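Local coordinates for acetone carboxylase alpha subunit (Xanthobacter autotrophicus Py2, PDB 5M45), which is the alpha subunit of a multi-subunit carboxylase and belongs to the hydantoinase B/oxoprolinase family of proteins, at residues Gly286-Val291 / Met322-Asp327; Gly328-Asp333 / Tyr376-Arg381; His348-Thr353 / Val771-Glu776. All blocks are in the same frame, centred on the assembly; numbering follows the deposited sequence.

Interaction 1: Gly286-Val291 / Met322-Asp327; sequences GTYRQV and MTIRRD
Gly-286, Thr-287 and Tyr-288 pair antiparallel with Ile-324, Thr-323 and Met-322, the two short strand axes approaching to 4.8 Å with 160° between their directions. Gly-286 and Ile-324 form one hydrogen-bonded pair, each N donating to the other's O. Tyr-288 and Met-322 form the second. Its two bonds are nearly straight: Tyr-288 N lies 2.8 Å from Met-322 O, and Met-322 N meets Tyr-288 O in return. Between them sits the non-hydrogen-bonded pair Thr-287 and Thr-323. Here the backbones also meet in CA-H...O contacts, such as that from Thr-287 CA to Met-322 O.

Tyr-288, Met-322 and Ile-324 share one face of the sheet. The thioether of Met-322 reaches past CB of Tyr-288, and SD stands 4.8 Å from the ring centroid, well off the normal. This is an oblique Met-aromatic contact. Ile-324 brings its CD1 to CE1 of the Tyr-288 ring at 3.8 Å, again obliquely. The phenol OH bonds to the backbone O of Ile-284. Helix 401-422 packs against this face through Arg-417 and Ser-418.

The strands 286-297 and 313-324 are neighbours in a mixed four-stranded sheet, with 286-297 outermost within this chain. A strand of another protein chain pairs with Gly-286 to Tyr-288, carrying the sheet across the subunit interface.

Gln-290 has its CG between the backbone N and the carbonyl carbon (chi1 54°) and bends at chi2. The amide thus turns back along its own strand, where NE2 makes a weak bond to Tyr-288 O and touches Met-322 CB at 3.8 Å. On the opposite face, one water bridges the two threonines, 2.7 Å from both Thr-287 OG1 and Thr-323 OG1.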
loop_
_atom_site.group_PDB
_atom_site.type_symbol
_atom_site.label_atom_id
_atom_site.label_comp_id
_atom_site.label_asym_id
_atom_site.label_seq_id
_atom_site.Cartn_x
_atom_site.Cartn_y
_atom_site.Cartn_z
ATOM N N GLY A 286 17.223 -39.999 -19.356
ATOM C CA GLY A 286 16.635 -40.771 -18.267
ATOM C C GLY A 286 15.671 -39.993 -17.387
ATOM O O GLY A 286 15.329 -38.826 -17.701
ATOM N N THR A 287 15.206 -40.644 -16.322
ATOM C CA THR A 287 14.339 -40.022 -15.335
ATOM C C THR A 287 15.070 -39.913 -13.993
ATOM O O THR A 287 15.637 -40.903 -13.534
ATOM C CB THR A 287 13.017 -40.784 -15.161
ATOM O OG1 THR A 287 12.360 -40.838 -16.417
ATOM C CG2 THR A 287 12.104 -40.105 -14.164
ATOM N N TYR A 288 15.063 -38.715 -13.421
ATOM C CA TYR A 288 15.743 -38.368 -12.150
ATOM C C TYR A 288 14.667 -37.907 -11.148
ATOM O O TYR A 288 13.818 -37.057 -11.509
ATOM C CB TYR A 288 16.760 -37.225 -12.370
ATOM C CG TYR A 288 17.846 -37.521 -13.411
ATOM C CD1 TYR A 288 17.572 -37.454 -14.789
ATOM C CD2 TYR A 288 19.134 -37.840 -13.032
ATOM C CE1 TYR A 288 18.534 -37.750 -15.737
ATOM C CE2 TYR A 288 20.113 -38.119 -13.980
ATOM C CZ TYR A 288 19.815 -38.079 -15.331
ATOM O OH TYR A 288 20.785 -38.366 -16.277
ATOM N N ARG A 289 14.677 -38.442 -9.920
ATOM C CA ARG A 289 13.657 -38.129 -8.924
ATOM C C ARG A 289 14.330 -37.603 -7.637
ATOM O O ARG A 289 15.283 -38.194 -7.151
ATOM C CB ARG A 289 12.783 -39.367 -8.608
ATOM C CG ARG A 289 12.203 -40.057 -9.841
ATOM C CD ARG A 289 11.423 -41.343 -9.505
ATOM N NE ARG A 289 11.129 -42.083 -10.755
ATOM C CZ ARG A 289 11.972 -42.903 -11.386
ATOM N NH1 ARG A 289 13.200 -43.216 -10.895
ATOM N NH2 ARG A 289 11.580 -43.472 -12.503
ATOM N N GLN A 290 13.823 -36.484 -7.122
ATOM C CA GLN A 290 14.388 -35.810 -5.948
ATOM C C GLN A 290 13.343 -34.902 -5.282
ATOM O O GLN A 290 12.259 -34.655 -5.857
ATOM C CB GLN A 290 15.675 -35.038 -6.303
ATOM C CG GLN A 290 15.543 -34.036 -7.461
ATOM C CD GLN A 290 15.636 -34.711 -8.857
ATOM O OE1 GLN A 290 16.629 -35.383 -9.154
ATOM N NE2 GLN A 290 14.594 -34.548 -9.682
ATOM N N VAL A 291 13.655 -34.416 -4.073
ATOM C CA VAL A 291 12.692 -33.635 -3.285
ATOM C C VAL A 291 13.422 -32.667 -2.328
ATOM O O VAL A 291 14.558 -32.940 -1.895
ATOM C CB VAL A 291 11.703 -34.555 -2.552
ATOM C CG1 VAL A 291 12.405 -35.445 -1.557
ATOM C CG2 VAL A 291 10.577 -33.788 -1.874
ATOM N N MET A 322 12.303 -35.184 -13.028
ATOM C CA MET A 322 13.116 -34.532 -14.077
ATOM C C MET A 322 13.370 -35.574 -15.204
ATOM O O MET A 322 13.895 -36.638 -14.921
ATOM C CB MET A 322 14.453 -34.004 -13.482
ATOM C CG MET A 322 15.516 -33.485 -14.481
ATOM S SD MET A 322 17.174 -33.333 -13.719
ATOM C CE MET A 322 16.842 -32.033 -12.477
ATOM N N THR A 323 12.996 -35.256 -16.437
ATOM C CA THR A 323 13.168 -36.142 -17.597
ATOM C C THR A 323 14.095 -35.486 -18.636
ATOM O O THR A 323 13.784 -34.399 -19.109
ATOM C CB THR A 323 11.805 -36.461 -18.270
ATOM O OG1 THR A 323 10.921 -36.990 -17.300
ATOM C CG2 THR A 323 11.954 -37.519 -19.382
ATOM N N ILE A 324 15.227 -36.128 -18.957
ATOM C CA ILE A 324 16.117 -35.685 -20.038
ATOM C C ILE A 324 15.863 -36.644 -21.197
ATOM O O ILE A 324 15.983 -37.866 -21.035
ATOM C CB ILE A 324 17.593 -35.691 -19.577
ATOM C CG1 ILE A 324 17.787 -34.691 -18.420
ATOM C CG2 ILE A 324 18.549 -35.315 -20.714
ATOM C CD1 ILE A 324 19.170 -34.659 -17.810
ATOM N N ARG A 325 15.489 -36.084 -22.348
ATOM C CA ARG A 325 15.158 -36.853 -23.565
ATOM C C ARG A 325 16.350 -37.048 -24.522
ATOM O O ARG A 325 17.298 -36.278 -24.508
ATOM C CB ARG A 325 14.013 -36.172 -24.345
ATOM C CG ARG A 325 12.750 -35.946 -23.527
ATOM C CD ARG A 325 11.495 -35.950 -24.398
ATOM N NE ARG A 325 10.303 -35.552 -23.648
ATOM C CZ ARG A 325 9.929 -34.300 -23.392
ATOM N NH1 ARG A 325 10.605 -33.244 -23.849
ATOM N NH2 ARG A 325 8.839 -34.104 -22.653
ATOM N N ARG A 326 16.240 -38.051 -25.386
ATOM C CA ARG A 326 17.235 -38.302 -26.420
ATOM C C ARG A 326 17.517 -37.137 -27.346
ATOM O O ARG A 326 18.648 -36.988 -27.816
ATOM C CB ARG A 326 16.841 -39.510 -27.270
ATOM C CG ARG A 326 16.969 -40.817 -26.519
ATOM C CD ARG A 326 16.338 -41.933 -27.286
ATOM N NE ARG A 326 16.219 -43.138 -26.449
ATOM C CZ ARG A 326 16.055 -44.370 -26.913
ATOM N NH1 ARG A 326 16.024 -44.580 -28.211
ATOM N NH2 ARG A 326 15.985 -45.380 -26.089
ATOM N N ASP A 327 16.506 -36.296 -27.591
ATOM C CA ASP A 327 16.686 -35.142 -28.492
ATOM C C ASP A 327 17.294 -33.914 -27.817
ATOM O O ASP A 327 17.444 -32.880 -28.464
ATOM C CB ASP A 327 15.380 -34.808 -29.232
ATOM C CG ASP A 327 14.288 -34.207 -28.328
ATOM O OD1 ASP A 327 14.448 -34.157 -27.082
ATOM O OD2 ASP A 327 13.213 -33.784 -28.873
HETATM O O HOH W 1 10.028 -39.453 -16.716
#

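Interaction 2: Gly328-Asp333 / Tyr376-Arg381; sequences GTWRLD and YGTEFR. With AE4 (3,6,9,12,15-pentaoxaheptadecan-1-ol), chain P.
Arg-331 NH1 and Glu-379 OE2 form a salt bridge of 2.9 Å. OE2 is met on its anti side, tilted from the carboxylate plane but close to the guanidinium plane, and the two flat groups are turned 70° apart. Glu-379 OE2 also binds Arg-325, while Arg-331 NH2 pairs with Glu-775. Further along, Arg-381 NH1 reaches the syn lone pair of Asp-333 OD1 at 3.1 Å. Asp-333 also pairs with Arg-727, and Arg-381 with Glu-335, so each salt bridge has further charged partners around it.

Beneath them, strands 330-333 and 378-381 run parallel, the one parallel pair in this four-stranded mixed sheet. Glu-379 N donates to Trp-330 O, Leu-332 N to Glu-379 O, and Arg-381 N to Leu-332 O.

The other face is mostly apolar. With CG between its backbone N and carbonyl carbon (chi1 74°), Trp-330 lies alongside Thr-378. Its NE1 donates to Thr-378 OG1 at 2.9 Å, though the oxygen is tilted 28° from the indole plane. Leu-332 CD1 sits over the centre of that indole and touches Thr-378 CG2 at 3.6 Å. Helices 257-282 and 349-361 cover this side. One face of the Tyr-376 ring lies against C14 of the bound 3,6,9,12,15-pentaoxaheptadecan-1-ol.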
loop_
_atom_site.group_PDB
_atom_site.type_symbol
_atom_site.label_atom_id
_atom_site.label_comp_id
_atom_site.label_asym_id
_atom_site.label_seq_id
_atom_site.Cartn_x
_atom_site.Cartn_y
_atom_site.Cartn_z
ATOM N N GLY A 328 17.644 -34.008 -26.531
ATOM C CA GLY A 328 18.256 -32.875 -25.834
ATOM C C GLY A 328 17.281 -31.861 -25.227
ATOM O O GLY A 328 17.714 -30.828 -24.709
ATOM N N THR A 329 15.978 -32.151 -25.298
ATOM C CA THR A 329 14.960 -31.434 -24.543
ATOM C C THR A 329 14.912 -32.000 -23.123
ATOM O O THR A 329 15.336 -33.132 -22.875
ATOM C CB THR A 329 13.545 -31.516 -25.196
ATOM O OG1 THR A 329 13.115 -32.867 -25.342
ATOM C CG2 THR A 329 13.505 -30.834 -26.577
ATOM N N TRP A 330 14.366 -31.218 -22.198
ATOM C CA TRP A 330 14.162 -31.702 -20.824
ATOM C C TRP A 330 12.911 -31.101 -20.162
ATOM O O TRP A 330 12.351 -30.119 -20.655
ATOM C CB TRP A 330 15.432 -31.580 -19.964
ATOM C CG TRP A 330 15.836 -30.234 -19.513
ATOM C CD1 TRP A 330 15.752 -29.066 -20.215
ATOM C CD2 TRP A 330 16.429 -29.898 -18.256
ATOM N NE1 TRP A 330 16.223 -28.023 -19.457
ATOM C CE2 TRP A 330 16.650 -28.504 -18.257
ATOM C CE3 TRP A 330 16.791 -30.639 -17.118
ATOM C CZ2 TRP A 330 17.223 -27.847 -17.175
ATOM C CZ3 TRP A 330 17.339 -29.987 -16.029
ATOM C CH2 TRP A 330 17.574 -28.593 -16.070
ATOM N N ARG A 331 12.445 -31.775 -19.102
ATOM C CA ARG A 331 11.158 -31.503 -18.508
ATOM C C ARG A 331 11.251 -31.626 -16.992
ATOM O O ARG A 331 11.859 -32.573 -16.475
ATOM C CB ARG A 331 10.099 -32.454 -19.089
ATOM C CG ARG A 331 8.691 -32.286 -18.552
ATOM C CD ARG A 331 7.778 -33.356 -19.187
ATOM N NE ARG A 331 6.391 -33.235 -18.746
ATOM C CZ ARG A 331 5.514 -32.354 -19.207
ATOM N NH1 ARG A 331 5.840 -31.506 -20.182
ATOM N NH2 ARG A 331 4.293 -32.318 -18.686
ATOM N N LEU A 332 10.644 -30.662 -16.292
ATOM C CA LEU A 332 10.585 -30.664 -14.831
ATOM C C LEU A 332 9.138 -30.559 -14.365
ATOM O O LEU A 332 8.473 -29.565 -14.656
ATOM C CB LEU A 332 11.416 -29.536 -14.267
ATOM C CG LEU A 332 12.897 -29.697 -14.655
ATOM C CD1 LEU A 332 13.250 -28.778 -15.794
ATOM C CD2 LEU A 332 13.831 -29.421 -13.477
ATOM N N ASP A 333 8.667 -31.584 -13.637
ATOM C CA ASP A 333 7.263 -31.726 -13.233
ATOM C C ASP A 333 7.208 -31.759 -11.705
ATOM O O ASP A 333 7.839 -32.630 -11.078
ATOM C CB ASP A 333 6.707 -33.019 -13.863
ATOM C CG ASP A 333 5.198 -33.229 -13.605
ATOM O OD1 ASP A 333 4.587 -32.594 -12.730
ATOM O OD2 ASP A 333 4.593 -34.068 -14.321
ATOM N N TYR A 376 12.976 -21.297 -23.416
ATOM C CA TYR A 376 12.251 -21.931 -24.529
ATOM C C TYR A 376 12.692 -23.405 -24.746
ATOM O O TYR A 376 11.935 -24.196 -25.307
ATOM C CB TYR A 376 12.349 -21.111 -25.850
ATOM C CG TYR A 376 11.555 -19.805 -25.826
ATOM C CD1 TYR A 376 10.175 -19.824 -26.000
ATOM C CD2 TYR A 376 12.156 -18.568 -25.549
ATOM C CE1 TYR A 376 9.433 -18.660 -25.933
ATOM C CE2 TYR A 376 11.421 -17.396 -25.501
ATOM C CZ TYR A 376 10.050 -17.442 -25.686
ATOM O OH TYR A 376 9.281 -16.301 -25.601
ATOM N N GLY A 377 13.889 -23.795 -24.301
ATOM C CA GLY A 377 14.352 -25.171 -24.436
ATOM C C GLY A 377 14.065 -26.082 -23.252
ATOM O O GLY A 377 14.564 -27.191 -23.213
ATOM N N THR A 378 13.262 -25.621 -22.292
ATOM C CA THR A 378 12.900 -26.382 -21.076
ATOM C C THR A 378 11.362 -26.443 -20.922
ATOM O O THR A 378 10.683 -25.455 -21.153
ATOM C CB THR A 378 13.510 -25.683 -19.832
ATOM O OG1 THR A 378 14.910 -25.453 -20.012
ATOM C CG2 THR A 378 13.294 -26.505 -18.575
ATOM N N GLU A 379 10.818 -27.615 -20.589
ATOM C CA GLU A 379 9.377 -27.749 -20.306
ATOM C C GLU A 379 9.147 -27.767 -18.777
ATOM O O GLU A 379 9.893 -28.447 -18.059
ATOM C CB GLU A 379 8.811 -29.026 -20.906
ATOM C CG GLU A 379 8.804 -29.099 -22.427
ATOM C CD GLU A 379 8.512 -30.510 -22.937
ATOM O OE1 GLU A 379 8.957 -30.779 -24.069
ATOM O OE2 GLU A 379 7.976 -31.381 -22.200
ATOM N N PHE A 380 8.158 -26.998 -18.283
ATOM C CA PHE A 380 7.837 -26.959 -16.860
ATOM C C PHE A 380 6.373 -27.301 -16.628
ATOM O O PHE A 380 5.505 -26.837 -17.361
ATOM C CB PHE A 380 8.101 -25.572 -16.240
ATOM C CG PHE A 380 9.507 -25.025 -16.425
ATOM C CD1 PHE A 380 10.522 -25.306 -15.506
ATOM C CD2 PHE A 380 9.790 -24.125 -17.464
ATOM C CE1 PHE A 380 11.791 -24.745 -15.633
ATOM C CE2 PHE A 380 11.050 -23.552 -17.591
ATOM C CZ PHE A 380 12.052 -23.886 -16.679
ATOM N N ARG A 381 6.112 -28.127 -15.608
ATOM C CA ARG A 381 4.741 -28.407 -15.161
ATOM C C ARG A 381 4.594 -28.107 -13.651
ATOM O O ARG A 381 5.203 -28.795 -12.808
ATOM C CB ARG A 381 4.299 -29.847 -15.496
ATOM C CG ARG A 381 2.921 -30.192 -14.936
ATOM C CD ARG A 381 2.232 -31.403 -15.590
ATOM N NE ARG A 381 0.879 -31.627 -15.039
ATOM C CZ ARG A 381 0.587 -32.213 -13.865
ATOM N NH1 ARG A 381 1.529 -32.701 -13.068
ATOM N NH2 ARG A 381 -0.684 -32.335 -13.490
HETATM C C2 AE4 P . 4.671 -26.729 -25.427
HETATM C C3 AE4 P . 4.159 -25.352 -25.845
HETATM O O4 AE4 P . 5.242 -24.588 -26.387
HETATM C C5 AE4 P . 4.865 -23.479 -27.217
HETATM C C6 AE4 P . 5.929 -22.377 -27.160
HETATM O O7 AE4 P . 5.482 -21.213 -26.446
HETATM C C8 AE4 P . 5.394 -21.430 -25.029
HETATM C C9 AE4 P . 4.836 -20.182 -24.367
HETATM C C11 AE4 P . 6.359 -19.613 -22.590
HETATM O O10 AE4 P . 5.923 -19.367 -23.924
HETATM C C12 AE4 P . 7.876 -19.680 -22.573
HETATM O O13 AE4 P . 8.436 -18.372 -22.441
HETATM C C14 AE4 P . 9.730 -18.404 -21.852
HETATM C C15 AE4 P . 10.364 -17.019 -21.917
HETATM O O16 AE4 P . 9.710 -16.180 -20.966
HETATM C C17 AE4 P . 10.401 -16.035 -19.731
HETATM C C18 AE4 P . 9.671 -14.973 -18.918
HETATM O O19 AE4 P . 9.620 -13.735 -19.666
HETATM O O HOH W 2 16.605 -28.206 -24.898
#

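Interaction 3: His348-Thr353 / Val771-Glu776; sequences HQVSFT and VQFVEE. With AE4 (3,6,9,12,15-pentaoxaheptadecan-1-ol), chain P.
Gln-349 and Val-774 run antiparallel alongside one another, so the glutamine amide lies beside the valine methyls. Gln-349 CD is 3.7 Å from Val-774 CG2. The chain of Gln-349 is extended beyond CG and carries its amide from the helix start to the backbone of the C-terminal tail. There Gln-349 OE1 accepts from Phe-773 N at 2.8 Å, the donor tilted 17° from the amide carbonyl plane. The same oxygen lies near the edge of the Phe-773 ring, 3.4 Å from Phe-773 CB. The N-H of Phe-773 thus anchors the amide.

Val-350 crosses Phe-773 obliquely. With CG1 anti to the backbone N (chi1 172°), CG2 is turned to the ring, and Val-350 CG2 comes to 3.4 Å from Phe-773 CE2. Thr-353, one turn on from Gln-349, points its CG2 at Val-774 CG1, 3.7 Å away. Its OG1 bonds back to Gln-349 O, which also takes the helical bond from Thr-353 N, the two donors coming from opposite faces of the carbonyl plane.

His-348 is the N-cap of helix 349-361: its ND1 accepts from Val-350 N at 3.1 Å, nearly in the ring plane. Phe-773 lines the ligand pocket together with Ala-117 and Lys-120 of helix 111-124, among others. Phe-773 CE1 meets C18 of the bound 3,6,9,12,15-pentaoxaheptadecan-1-ol at 3.8 Å. The site is thus built partly from the C-terminal tail.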
loop_
_atom_site.group_PDB
_atom_site.type_symbol
_atom_site.label_atom_id
_atom_site.label_comp_id
_atom_site.label_asym_id
_atom_site.label_seq_id
_atom_site.Cartn_x
_atom_site.Cartn_y
_atom_site.Cartn_z
ATOM N N HIS A 348 5.406 -17.647 -7.572
ATOM C CA HIS A 348 4.686 -17.466 -8.827
ATOM C C HIS A 348 5.402 -18.307 -9.873
ATOM O O HIS A 348 6.609 -18.584 -9.715
ATOM C CB HIS A 348 4.695 -15.983 -9.203
ATOM C CG HIS A 348 3.826 -15.607 -10.367
ATOM N ND1 HIS A 348 4.219 -15.790 -11.669
ATOM C CD2 HIS A 348 2.637 -14.958 -10.428
ATOM C CE1 HIS A 348 3.286 -15.326 -12.491
ATOM N NE2 HIS A 348 2.319 -14.803 -11.760
ATOM N N GLN A 349 4.682 -18.732 -10.910
ATOM C CA GLN A 349 5.279 -19.563 -11.961
ATOM C C GLN A 349 6.528 -18.914 -12.602
ATOM O O GLN A 349 7.501 -19.594 -12.892
ATOM C CB GLN A 349 4.215 -20.015 -12.999
ATOM C CG GLN A 349 3.695 -18.913 -13.928
ATOM C CD GLN A 349 2.730 -19.491 -14.971
ATOM O OE1 GLN A 349 3.077 -19.660 -16.123
ATOM N NE2 GLN A 349 1.529 -19.808 -14.548
ATOM N N VAL A 350 6.502 -17.611 -12.820
ATOM C CA VAL A 350 7.628 -16.869 -13.390
ATOM C C VAL A 350 8.863 -16.864 -12.476
ATOM O O VAL A 350 9.969 -17.175 -12.946
ATOM C CB VAL A 350 7.235 -15.401 -13.739
ATOM C CG1 VAL A 350 8.457 -14.598 -14.143
ATOM C CG2 VAL A 350 6.170 -15.346 -14.851
ATOM N N SER A 351 8.715 -16.478 -11.204
ATOM C CA SER A 351 9.869 -16.467 -10.306
ATOM C C SER A 351 10.426 -17.892 -10.069
ATOM O O SER A 351 11.638 -18.074 -10.011
ATOM C CB SER A 351 9.531 -15.777 -8.977
ATOM O OG SER A 351 8.445 -16.424 -8.292
ATOM N N PHE A 352 9.532 -18.883 -9.931
ATOM C CA PHE A 352 9.973 -20.247 -9.751
ATOM C C PHE A 352 10.801 -20.782 -10.936
ATOM O O PHE A 352 11.904 -21.302 -10.735
ATOM C CB PHE A 352 8.790 -21.189 -9.472
ATOM C CG PHE A 352 9.207 -22.603 -9.122
ATOM C CD1 PHE A 352 9.606 -22.908 -7.836
ATOM C CD2 PHE A 352 9.221 -23.581 -10.070
ATOM C CE1 PHE A 352 10.023 -24.209 -7.505
ATOM C CE2 PHE A 352 9.593 -24.907 -9.739
ATOM C CZ PHE A 352 10.017 -25.206 -8.465
ATOM N N THR A 353 10.296 -20.634 -12.153
ATOM C CA THR A 353 10.980 -21.131 -13.355
ATOM C C THR A 353 12.223 -20.279 -13.756
ATOM O O THR A 353 13.241 -20.833 -14.275
ATOM C CB THR A 353 10.021 -21.277 -14.544
ATOM O OG1 THR A 353 9.452 -20.011 -14.899
ATOM C CG2 THR A 353 8.913 -22.310 -14.242
ATOM N N VAL A 771 -0.458 -14.119 -18.454
ATOM C CA VAL A 771 0.381 -14.762 -19.475
ATOM C C VAL A 771 0.776 -16.156 -18.977
ATOM O O VAL A 771 1.241 -16.293 -17.858
ATOM C CB VAL A 771 1.640 -13.920 -19.802
ATOM C CG1 VAL A 771 2.377 -14.503 -21.031
ATOM C CG2 VAL A 771 1.252 -12.467 -20.044
ATOM N N GLN A 772 0.628 -17.168 -19.825
ATOM C CA GLN A 772 0.888 -18.536 -19.405
ATOM C C GLN A 772 2.304 -18.954 -19.845
ATOM O O GLN A 772 2.652 -18.807 -21.027
ATOM C CB GLN A 772 -0.174 -19.433 -20.022
ATOM C CG GLN A 772 -0.226 -20.824 -19.414
ATOM C CD GLN A 772 -0.506 -20.801 -17.921
ATOM O OE1 GLN A 772 0.210 -21.413 -17.111
ATOM N NE2 GLN A 772 -1.537 -20.068 -17.538
ATOM N N PHE A 773 3.133 -19.421 -18.904
ATOM C CA PHE A 773 4.513 -19.840 -19.203
ATOM C C PHE A 773 4.785 -21.331 -18.944
ATOM O O PHE A 773 5.855 -21.792 -19.312
ATOM C CB PHE A 773 5.550 -19.003 -18.407
ATOM C CG PHE A 773 5.460 -17.529 -18.622
ATOM C CD1 PHE A 773 6.149 -16.901 -19.672
ATOM C CD2 PHE A 773 4.716 -16.755 -17.784
ATOM C CE1 PHE A 773 6.041 -15.525 -19.872
ATOM C CE2 PHE A 773 4.656 -15.353 -17.940
ATOM C CZ PHE A 773 5.301 -14.749 -19.001
ATOM N N VAL A 774 3.878 -22.049 -18.274
ATOM C CA VAL A 774 4.082 -23.438 -17.859
ATOM C C VAL A 774 2.799 -24.247 -18.111
ATOM O O VAL A 774 1.736 -23.672 -18.343
ATOM C CB VAL A 774 4.453 -23.557 -16.359
ATOM C CG1 VAL A 774 5.648 -22.674 -16.011
ATOM C CG2 VAL A 774 3.288 -23.156 -15.449
ATOM N N GLU A 775 2.905 -25.562 -18.056
ATOM C CA GLU A 775 1.742 -26.452 -17.994
ATOM C C GLU A 775 1.299 -26.468 -16.551
ATOM O O GLU A 775 2.144 -26.482 -15.665
ATOM C CB GLU A 775 2.091 -27.880 -18.442
ATOM C CG GLU A 775 2.484 -27.977 -19.895
ATOM C CD GLU A 775 3.044 -29.350 -20.255
ATOM O OE1 GLU A 775 2.495 -30.385 -19.771
ATOM O OE2 GLU A 775 4.054 -29.390 -21.002
ATOM N N GLU A 776 -0.020 -26.439 -16.313
ATOM C CA GLU A 776 -0.546 -26.348 -14.940
ATOM C C GLU A 776 -1.738 -27.237 -14.603
ATOM O O GLU A 776 -1.944 -28.217 -15.296
ATOM C CB GLU A 776 -0.811 -24.889 -14.565
ATOM C CG GLU A 776 -1.863 -24.221 -15.387
ATOM C CD GLU A 776 -2.095 -22.794 -14.943
ATOM O OE1 GLU A 776 -3.277 -22.387 -15.023
ATOM O OE2 GLU A 776 -1.152 -22.075 -14.508
ATOM O OXT GLU A 776 -2.418 -27.056 -13.550
HETATM C C2 AE4 P . 4.671 -26.729 -25.427
HETATM C C3 AE4 P . 4.159 -25.352 -25.845
HETATM O O4 AE4 P . 5.242 -24.588 -26.387
HETATM C C5 AE4 P . 4.865 -23.479 -27.217
HETATM C C6 AE4 P . 5.929 -22.377 -27.160
HETATM O O7 AE4 P . 5.482 -21.213 -26.446
HETATM C C8 AE4 P . 5.394 -21.430 -25.029
HETATM C C9 AE4 P . 4.836 -20.182 -24.367
HETATM C C11 AE4 P . 6.359 -19.613 -22.590
HETATM O O10 AE4 P . 5.923 -19.367 -23.924
HETATM C C12 AE4 P . 7.876 -19.680 -22.573
HETATM O O13 AE4 P . 8.436 -18.372 -22.441
HETATM C C14 AE4 P . 9.730 -18.404 -21.852
HETATM C C15 AE4 P . 10.364 -17.019 -21.917
HETATM O O16 AE4 P . 9.710 -16.180 -20.966
HETATM C C17 AE4 P . 10.401 -16.035 -19.731
HETATM C C18 AE4 P . 9.671 -14.973 -18.918
HETATM O O19 AE4 P . 9.620 -13.735 -19.666
#

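Interactions 1 and 2 belong to one mixed sheet. Strands 313-324 and 330-333 are its adjoining middle strands, and the salt bridge of Arg-325 with Glu-379 also ties the two contacts. Interaction 1 is the most buried of the three and relies on antiparallel backbone bonds and an apolar face. Interaction 2 is partly buried, with parallel pairing and a charged face. Interaction 3, also partly buried, joins a helix start to the C-terminal tail through a side-chain-to-backbone bond and apolar contacts. It meets interaction 2 where Glu-775 pairs with Arg-331 and Phe-380 packs on Thr-353. Interactions 2 and 3 both touch the ligand. Interactions 1 and 3 do not touch, their nearest atoms being about 7 Å apart.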